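Local coordinates for protein cytochrome c (Hydrogenophilus thermoluteolus, PDB 2D0S) that binds one heme c covalently and probably carries electrons between redox partners, as expected of a small bacterial cytochrome c, at residues Lys8-Cys13 and Glu69-Trp74; Ala35-Leu40 and Trp74-Lys79. One frame throughout, in Å; residues are numbered along the deposited sequence.

Interaction 1 (Lys8-Cys13 and Glu69-Trp74); sequences KGCMAC and EKIVRW. With HEC (heme c), chain B.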
loop_
_atom_site.group_PDB
_atom_site.type_symbol
_atom_site.label_atom_id
_atom_site.label_comp_id
_atom_site.label_asym_id
_atom_site.label_seq_id
_atom_site.Cartn_x
_atom_site.Cartn_y
_atom_site.Cartn_z
ATOM N N LYS A 8 -4.247 -7.169 -7.691
ATOM C CA LYS A 8 -3.651 -5.972 -8.296
ATOM C C LYS A 8 -2.131 -5.919 -8.284
ATOM O O LYS A 8 -1.552 -4.866 -8.553
ATOM C CB LYS A 8 -4.270 -4.676 -7.782
ATOM C CG LYS A 8 -5.764 -4.574 -7.969
ATOM C CD LYS A 8 -6.117 -4.707 -9.388
ATOM C CE LYS A 8 -7.608 -4.888 -9.585
ATOM N NZ LYS A 8 -7.919 -4.544 -11.013
ATOM N N GLY A 9 -1.516 -7.072 -8.018
ATOM C CA GLY A 9 -0.053 -7.193 -8.037
ATOM C C GLY A 9 0.757 -6.705 -6.836
ATOM O O GLY A 9 1.994 -6.757 -6.845
ATOM N N CYS A 10 0.028 -6.186 -5.849
ATOM C CA CYS A 10 0.618 -5.646 -4.671
ATOM C C CYS A 10 1.514 -6.544 -3.914
ATOM O O CYS A 10 2.494 -6.065 -3.308
ATOM C CB CYS A 10 -0.474 -5.165 -3.724
ATOM S SG CYS A 10 -1.631 -4.010 -4.454
ATOM N N MET A 11 1.176 -7.845 -3.881
ATOM C CA MET A 11 1.859 -8.781 -2.966
ATOM C C MET A 11 3.082 -9.346 -3.551
ATOM O O MET A 11 3.724 -10.186 -2.917
ATOM C CB MET A 11 0.990 -9.939 -2.532
ATOM C CG MET A 11 -0.461 -9.635 -2.496
ATOM S SD MET A 11 -0.923 -8.792 -1.043
ATOM C CE MET A 11 -0.702 -10.062 0.223
ATOM N N ALA A 12 3.494 -8.770 -4.683
ATOM C CA ALA A 12 4.777 -9.122 -5.237
ATOM C C ALA A 12 5.784 -8.415 -4.374
ATOM O O ALA A 12 6.879 -8.905 -4.195
ATOM C CB ALA A 12 4.907 -8.656 -6.698
ATOM N N CYS A 13 5.449 -7.173 -3.974
ATOM C CA CYS A 13 6.430 -6.315 -3.298
ATOM C C CYS A 13 6.175 -6.118 -1.804
ATOM O O CYS A 13 6.943 -5.452 -1.151
ATOM C CB CYS A 13 6.399 -4.967 -3.979
ATOM S SG CYS A 13 7.100 -4.733 -5.642
ATOM N N GLU A 69 -8.252 2.499 -2.837
ATOM C CA GLU A 69 -8.735 2.911 -1.508
ATOM C C GLU A 69 -9.238 1.726 -0.663
ATOM O O GLU A 69 -8.944 1.631 0.506
ATOM C CB GLU A 69 -9.812 3.973 -1.631
ATOM C CG GLU A 69 -10.309 4.526 -0.297
ATOM C CD GLU A 69 -11.544 5.386 -0.473
ATOM O OE1 GLU A 69 -12.278 5.577 0.493
ATOM O OE2 GLU A 69 -11.812 5.788 -1.602
ATOM N N LYS A 70 -9.993 0.835 -1.275
ATOM C CA LYS A 70 -10.336 -0.444 -0.661
ATOM C C LYS A 70 -9.096 -1.186 -0.063
ATOM O O LYS A 70 -9.144 -1.684 1.056
ATOM C CB LYS A 70 -11.018 -1.324 -1.713
ATOM C CG LYS A 70 -12.026 -2.310 -1.196
ATOM C CD LYS A 70 -13.151 -2.571 -2.300
ATOM C CE LYS A 70 -14.109 -3.725 -1.916
ATOM N NZ LYS A 70 -13.538 -4.701 -0.878
ATOM N N ILE A 71 -8.019 -1.319 -0.835
ATOM C CA ILE A 71 -6.866 -2.089 -0.362
ATOM C C ILE A 71 -6.261 -1.327 0.815
ATOM O O ILE A 71 -6.062 -1.883 1.892
ATOM C CB ILE A 71 -5.834 -2.311 -1.461
ATOM C CG1 ILE A 71 -6.426 -3.193 -2.598
ATOM C CG2 ILE A 71 -4.486 -2.922 -0.848
ATOM C CD1 ILE A 71 -5.619 -3.064 -4.002
ATOM N N VAL A 72 -6.173 -0.012 0.672
ATOM C CA VAL A 72 -5.550 0.790 1.687
ATOM C C VAL A 72 -6.312 0.767 3.020
ATOM O O VAL A 72 -5.711 0.588 4.095
ATOM C CB VAL A 72 -5.268 2.220 1.211
ATOM C CG1 VAL A 72 -5.028 3.125 2.401
ATOM C CG2 VAL A 72 -4.006 2.245 0.239
ATOM N N ARG A 73 -7.636 0.828 2.971
ATOM C CA ARG A 73 -8.393 0.783 4.233
ATOM C C ARG A 73 -8.231 -0.574 4.897
ATOM O O ARG A 73 -8.173 -0.667 6.111
ATOM C CB ARG A 73 -9.866 1.159 4.022
ATOM C CG ARG A 73 -10.053 2.601 3.632
ATOM C CD ARG A 73 -11.578 3.042 3.624
ATOM N NE ARG A 73 -11.729 4.421 3.154
ATOM C CZ ARG A 73 -11.620 5.498 3.937
ATOM N NH1 ARG A 73 -11.431 5.353 5.228
ATOM N NH2 ARG A 73 -11.762 6.723 3.432
ATOM N N TRP A 74 -8.078 -1.624 4.092
ATOM C CA TRP A 74 -7.859 -2.954 4.632
ATOM C C TRP A 74 -6.450 -3.092 5.280
ATOM O O TRP A 74 -6.332 -3.564 6.390
ATOM C CB TRP A 74 -8.091 -4.024 3.562
ATOM C CG TRP A 74 -7.535 -5.335 3.946
ATOM C CD1 TRP A 74 -8.015 -6.177 4.902
ATOM C CD2 TRP A 74 -6.291 -5.911 3.489
ATOM N NE1 TRP A 74 -7.197 -7.272 5.019
ATOM C CE2 TRP A 74 -6.124 -7.125 4.167
ATOM C CE3 TRP A 74 -5.310 -5.502 2.582
ATOM C CZ2 TRP A 74 -5.009 -7.919 3.989
ATOM C CZ3 TRP A 74 -4.236 -6.283 2.383
ATOM C CH2 TRP A 74 -4.090 -7.508 3.056
HETATM FE FE HEC B . 3.723 -0.370 -2.456
HETATM C CHA HEC B . 5.148 1.824 -0.232
HETATM C CHB HEC B . 0.718 -0.066 -0.947
HETATM C CHC HEC B . 2.315 -2.104 -5.043
HETATM C CHD HEC B . 6.882 -1.151 -3.660
HETATM N NA HEC B . 3.070 0.635 -0.916
HETATM C C1A HEC B . 3.813 1.504 -0.097
HETATM C C2A HEC B . 2.935 2.049 0.912
HETATM C C3A HEC B . 1.713 1.498 0.754
HETATM C C4A HEC B . 1.770 0.618 -0.413
HETATM C CMA HEC B . 0.434 1.785 1.601
HETATM C CAA HEC B . 3.379 3.044 2.027
HETATM C CBA HEC B . 3.343 4.443 1.413
HETATM C CGA HEC B . 4.043 5.454 2.278
HETATM O O1A HEC B . 4.285 5.184 3.475
HETATM O O2A HEC B . 4.323 6.552 1.767
HETATM N NB HEC B . 1.876 -0.962 -2.936
HETATM C C1B HEC B . 0.754 -0.715 -2.173
HETATM C C2B HEC B . -0.395 -1.170 -2.909
HETATM C C3B HEC B . 0.042 -1.761 -4.036
HETATM C C4B HEC B . 1.479 -1.589 -4.085
HETATM C CMB HEC B . -1.824 -1.134 -2.328
HETATM C CAB HEC B . -0.782 -2.514 -5.136
HETATM C CBB HEC B . -1.904 -1.624 -5.721
HETATM N NC HEC B . 4.457 -1.422 -4.003
HETATM C C1C HEC B . 3.690 -2.086 -4.970
HETATM C C2C HEC B . 4.573 -2.810 -5.854
HETATM C C3C HEC B . 5.843 -2.376 -5.584
HETATM C C4C HEC B . 5.777 -1.620 -4.348
HETATM C CMC HEC B . 4.053 -3.438 -7.166
HETATM C CAC HEC B . 7.235 -2.811 -6.187
HETATM C CBC HEC B . 7.304 -3.162 -7.678
HETATM N ND HEC B . 5.757 0.286 -2.032
HETATM C C1D HEC B . 6.880 -0.161 -2.705
HETATM C C2D HEC B . 8.043 0.501 -2.163
HETATM C C3D HEC B . 7.496 1.394 -1.076
HETATM C C4D HEC B . 6.069 1.191 -1.062
HETATM C CMD HEC B . 9.498 0.318 -2.625
HETATM C CAD HEC B . 8.253 2.391 -0.212
HETATM C CBD HEC B . 8.101 3.744 -0.881
HETATM C CGD HEC B . 8.833 4.757 -0.017
HETATM O O1D HEC B . 9.903 4.379 0.510
HETATM O O2D HEC B . 8.342 5.928 0.142
#

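Interaction 2 (Ala35-Leu40 and Trp74-Lys79); sequences ADVPKL and WVLTLK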
loop_
_atom_site.group_PDB
_atom_site.type_symbol
_atom_site.label_atom_id
_atom_site.label_comp_id
_atom_site.label_asym_id
_atom_site.label_seq_id
_atom_site.Cartn_x
_atom_site.Cartn_y
_atom_site.Cartn_z
ATOM N N ALA A 35 -6.871 8.271 9.298
ATOM C CA ALA A 35 -6.824 9.698 9.015
ATOM C C ALA A 35 -6.079 9.909 7.749
ATOM O O ALA A 35 -6.249 10.949 7.106
ATOM C CB ALA A 35 -6.172 10.472 10.135
ATOM N N ASP A 36 -5.126 8.971 7.484
ATOM C CA ASP A 36 -4.194 9.126 6.350
ATOM C C ASP A 36 -4.583 8.491 5.024
ATOM O O ASP A 36 -3.764 8.374 4.151
ATOM C CB ASP A 36 -2.830 8.556 6.794
ATOM C CG ASP A 36 -2.261 9.276 7.991
ATOM O OD1 ASP A 36 -2.045 8.614 9.028
ATOM O OD2 ASP A 36 -2.023 10.508 7.881
ATOM N N VAL A 37 -5.796 7.973 4.930
ATOM C CA VAL A 37 -6.196 7.242 3.732
ATOM C C VAL A 37 -6.000 8.032 2.439
ATOM O O VAL A 37 -5.502 7.474 1.461
ATOM C CB VAL A 37 -7.643 6.704 3.814
ATOM C CG1 VAL A 37 -8.157 6.242 2.376
ATOM C CG2 VAL A 37 -7.723 5.541 4.808
ATOM N N PRO A 38 -6.448 9.322 2.397
ATOM C CA PRO A 38 -6.347 10.052 1.094
ATOM C C PRO A 38 -4.933 10.161 0.643
ATOM O O PRO A 38 -4.674 10.119 -0.560
ATOM C CB PRO A 38 -6.882 11.477 1.422
ATOM C CG PRO A 38 -7.737 11.306 2.672
ATOM C CD PRO A 38 -7.144 10.115 3.442
ATOM N N LYS A 39 -4.021 10.400 1.602
ATOM C CA LYS A 39 -2.557 10.551 1.340
ATOM C C LYS A 39 -1.924 9.268 0.784
ATOM O O LYS A 39 -1.219 9.290 -0.228
ATOM C CB LYS A 39 -1.842 10.977 2.648
ATOM C CG LYS A 39 -0.328 10.962 2.595
ATOM C CD LYS A 39 0.294 10.333 3.893
ATOM C CE LYS A 39 0.184 11.254 5.121
ATOM N NZ LYS A 39 0.997 12.499 4.917
ATOM N N LEU A 40 -2.260 8.138 1.391
ATOM C CA LEU A 40 -1.722 6.853 0.942
ATOM C C LEU A 40 -2.208 6.473 -0.443
ATOM O O LEU A 40 -1.463 5.872 -1.230
ATOM C CB LEU A 40 -2.070 5.735 1.952
ATOM C CG LEU A 40 -1.401 5.955 3.279
ATOM C CD1 LEU A 40 -1.860 4.915 4.294
ATOM C CD2 LEU A 40 0.078 5.875 3.071
ATOM N N TRP A 74 -8.078 -1.624 4.092
ATOM C CA TRP A 74 -7.859 -2.954 4.632
ATOM C C TRP A 74 -6.450 -3.092 5.280
ATOM O O TRP A 74 -6.332 -3.564 6.390
ATOM C CB TRP A 74 -8.091 -4.024 3.562
ATOM C CG TRP A 74 -7.535 -5.335 3.946
ATOM C CD1 TRP A 74 -8.015 -6.177 4.902
ATOM C CD2 TRP A 74 -6.291 -5.911 3.489
ATOM N NE1 TRP A 74 -7.197 -7.272 5.019
ATOM C CE2 TRP A 74 -6.124 -7.125 4.167
ATOM C CE3 TRP A 74 -5.310 -5.502 2.582
ATOM C CZ2 TRP A 74 -5.009 -7.919 3.989
ATOM C CZ3 TRP A 74 -4.236 -6.283 2.383
ATOM C CH2 TRP A 74 -4.090 -7.508 3.056
ATOM N N VAL A 75 -5.396 -2.708 4.553
ATOM C CA VAL A 75 -4.054 -2.624 5.132
ATOM C C VAL A 75 -4.084 -2.016 6.532
ATOM O O VAL A 75 -3.433 -2.530 7.468
ATOM C CB VAL A 75 -3.111 -1.811 4.240
ATOM C CG1 VAL A 75 -1.799 -1.444 5.002
ATOM C CG2 VAL A 75 -2.780 -2.610 2.995
ATOM N N LEU A 76 -4.862 -0.954 6.719
ATOM C CA LEU A 76 -4.766 -0.220 7.973
ATOM C C LEU A 76 -5.416 -0.941 9.159
ATOM O O LEU A 76 -5.222 -0.555 10.317
ATOM C CB LEU A 76 -5.300 1.198 7.853
ATOM C CG LEU A 76 -4.609 2.206 6.955
ATOM C CD1 LEU A 76 -5.434 3.474 6.904
ATOM C CD2 LEU A 76 -3.183 2.505 7.369
ATOM N N THR A 77 -6.217 -1.955 8.879
ATOM C CA THR A 77 -6.847 -2.739 9.952
ATOM C C THR A 77 -5.967 -3.889 10.478
ATOM O O THR A 77 -6.340 -4.541 11.436
ATOM C CB THR A 77 -8.204 -3.340 9.493
ATOM O OG1 THR A 77 -7.956 -4.375 8.533
ATOM C CG2 THR A 77 -9.081 -2.274 8.868
ATOM N N LEU A 78 -4.828 -4.161 9.831
ATOM C CA LEU A 78 -3.920 -5.257 10.257
ATOM C C LEU A 78 -3.127 -4.849 11.451
ATOM O O LEU A 78 -1.997 -4.426 11.320
ATOM C CB LEU A 78 -2.953 -5.653 9.140
ATOM C CG LEU A 78 -3.666 -5.871 7.811
ATOM C CD1 LEU A 78 -2.706 -6.074 6.677
ATOM C CD2 LEU A 78 -4.674 -7.054 7.954
ATOM N N LYS A 79 -3.713 -4.990 12.627
ATOM C CA LYS A 79 -2.958 -4.843 13.877
ATOM C C LYS A 79 -2.830 -6.184 14.619
ATOM O O LYS A 79 -3.232 -7.246 14.094
ATOM C CB LYS A 79 -3.586 -3.770 14.770
ATOM C CG LYS A 79 -3.140 -2.340 14.398
ATOM C CD LYS A 79 -4.345 -1.438 14.033
ATOM C CE LYS A 79 -5.624 -1.795 14.870
ATOM N NZ LYS A 79 -6.573 -0.621 15.067
ATOM O OXT LYS A 79 -2.281 -6.241 15.733
#

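Interaction 1 (Lys8-Cys13 and Glu69-Trp74)
The CD1 methyl of I71 meets both C10 and K8, lying 4.1 Å from C10 SG and 4.2 Å from K8 CG. Everything that crosses between the two segments is apolar. K8 gives only the start of its chain: it sets out toward helix 65-75, and then its aliphatic arm turns and carries NZ away. C10 SG is bonded to heme CAB at 1.9 Å, so I71 packs against a thioether sulfur. I71 touches the porphyrin as well, through its other branch: CG2 lies 3.5 Å from the methyl carbon CMB, on the same pyrrole ring that carries CAB. The split follows from the first torsion of I71. With chi1 at -65°, CG1 stands anti to the carbonyl carbon and extends CD1 toward the sulfur, while CG2, anti to the backbone N, is left for the heme methyl. C13 completes the attachment through SG on heme CAC, and its backbone bonds to G22. With H14 next in sequence, C10-M11-A12-C13-H14 is the CXXCH heme-binding motif of c-type cytochromes; H14 and M57 are the axial ligands of the iron. The motif overlaps the Schellman motif that ends helix 2-7: C10 N bonds to A5 O and G9 N to K6 O, with G9 at positive phi as the C-prime residue. On helix 65-75, R73 holds E69 side-on, NE and NH2 both reaching OE1. R73 NE meets the anti lone pair of E69 OE1 at 3.0 Å, and OE1 lies in the guanidinium plane. I71 also touches L4 of helix 2-7. Two thioethers fix the heme edge to the loop, and I71 adds apolar contacts to the sulfur and the heme methyl, consistent with a low-dielectric surrounding for this side of the porphyrin.

Interaction 2 (Ala35-Leu40 and Trp74-Lys79)
One leucine makes every side-chain contact between the two segments: L76 spreads its two methyls over two residues of A35-L40. This is apolar packing in the all-helical cytochrome c fold, where the start of helix 37-46 meets the C-terminal tail of the chain around L76. L76 CD1 touches V37 CG2 at 3.7 Å, and L76 CD2 touches L40 CD1 at 4.1 Å. The fork is aimed by the torsions of L76: chi1 of -65° sets CG anti to the carbonyl carbon, and an extended chi2 of 174° carries CD1 out to V37. V37 answers with the methyl beside its backbone N, CG2, and each pair of side chains meets at a slant. V37 and L40 lie one helical turn apart, so the leucine spans neighbouring positions of one helix face. L40 also touches the heme and V72, while Y32, a heme-binding tyrosine, touches both L40 and L76; the small apolar cluster thus continues toward the porphyrin. Before the helix, D36 sits at the N-cap position, but its OD1 is bonded back to T33 N. V75 to L78 form a type I turn, and L78 CD1 comes to rest 4.0 Å above one face of the W74 indole, offset toward the rim. The carbonyl of W74 is gripped twice by T77: its backbone N donates at 3.0 Å, and its hydroxyl OG1 donates at 2.8 Å, in the carbonyl plane and on a lone pair of W74 O.

In the fold
Both interactions draw on helix 65-75, and their centres lie 11 Å apart. Along the chain the segments alternate: 8-13, then 35-40, then 69-74 and 74-79, with W74 common to the last two segments. Interaction 1 brings the helix to the covalent heme loop, and interaction 2 brings the chain near its C-terminal end to helix 37-46. They also touch directly, since R73 NH1 packs 3.7 Å from V37 CG2 and E69 CG lies 3.8 Å from V37 CG1. I71 and L40 both reach the heme, so the C-terminal helix links two parts of the pocket wall in a single-domain protein built around its cofactor.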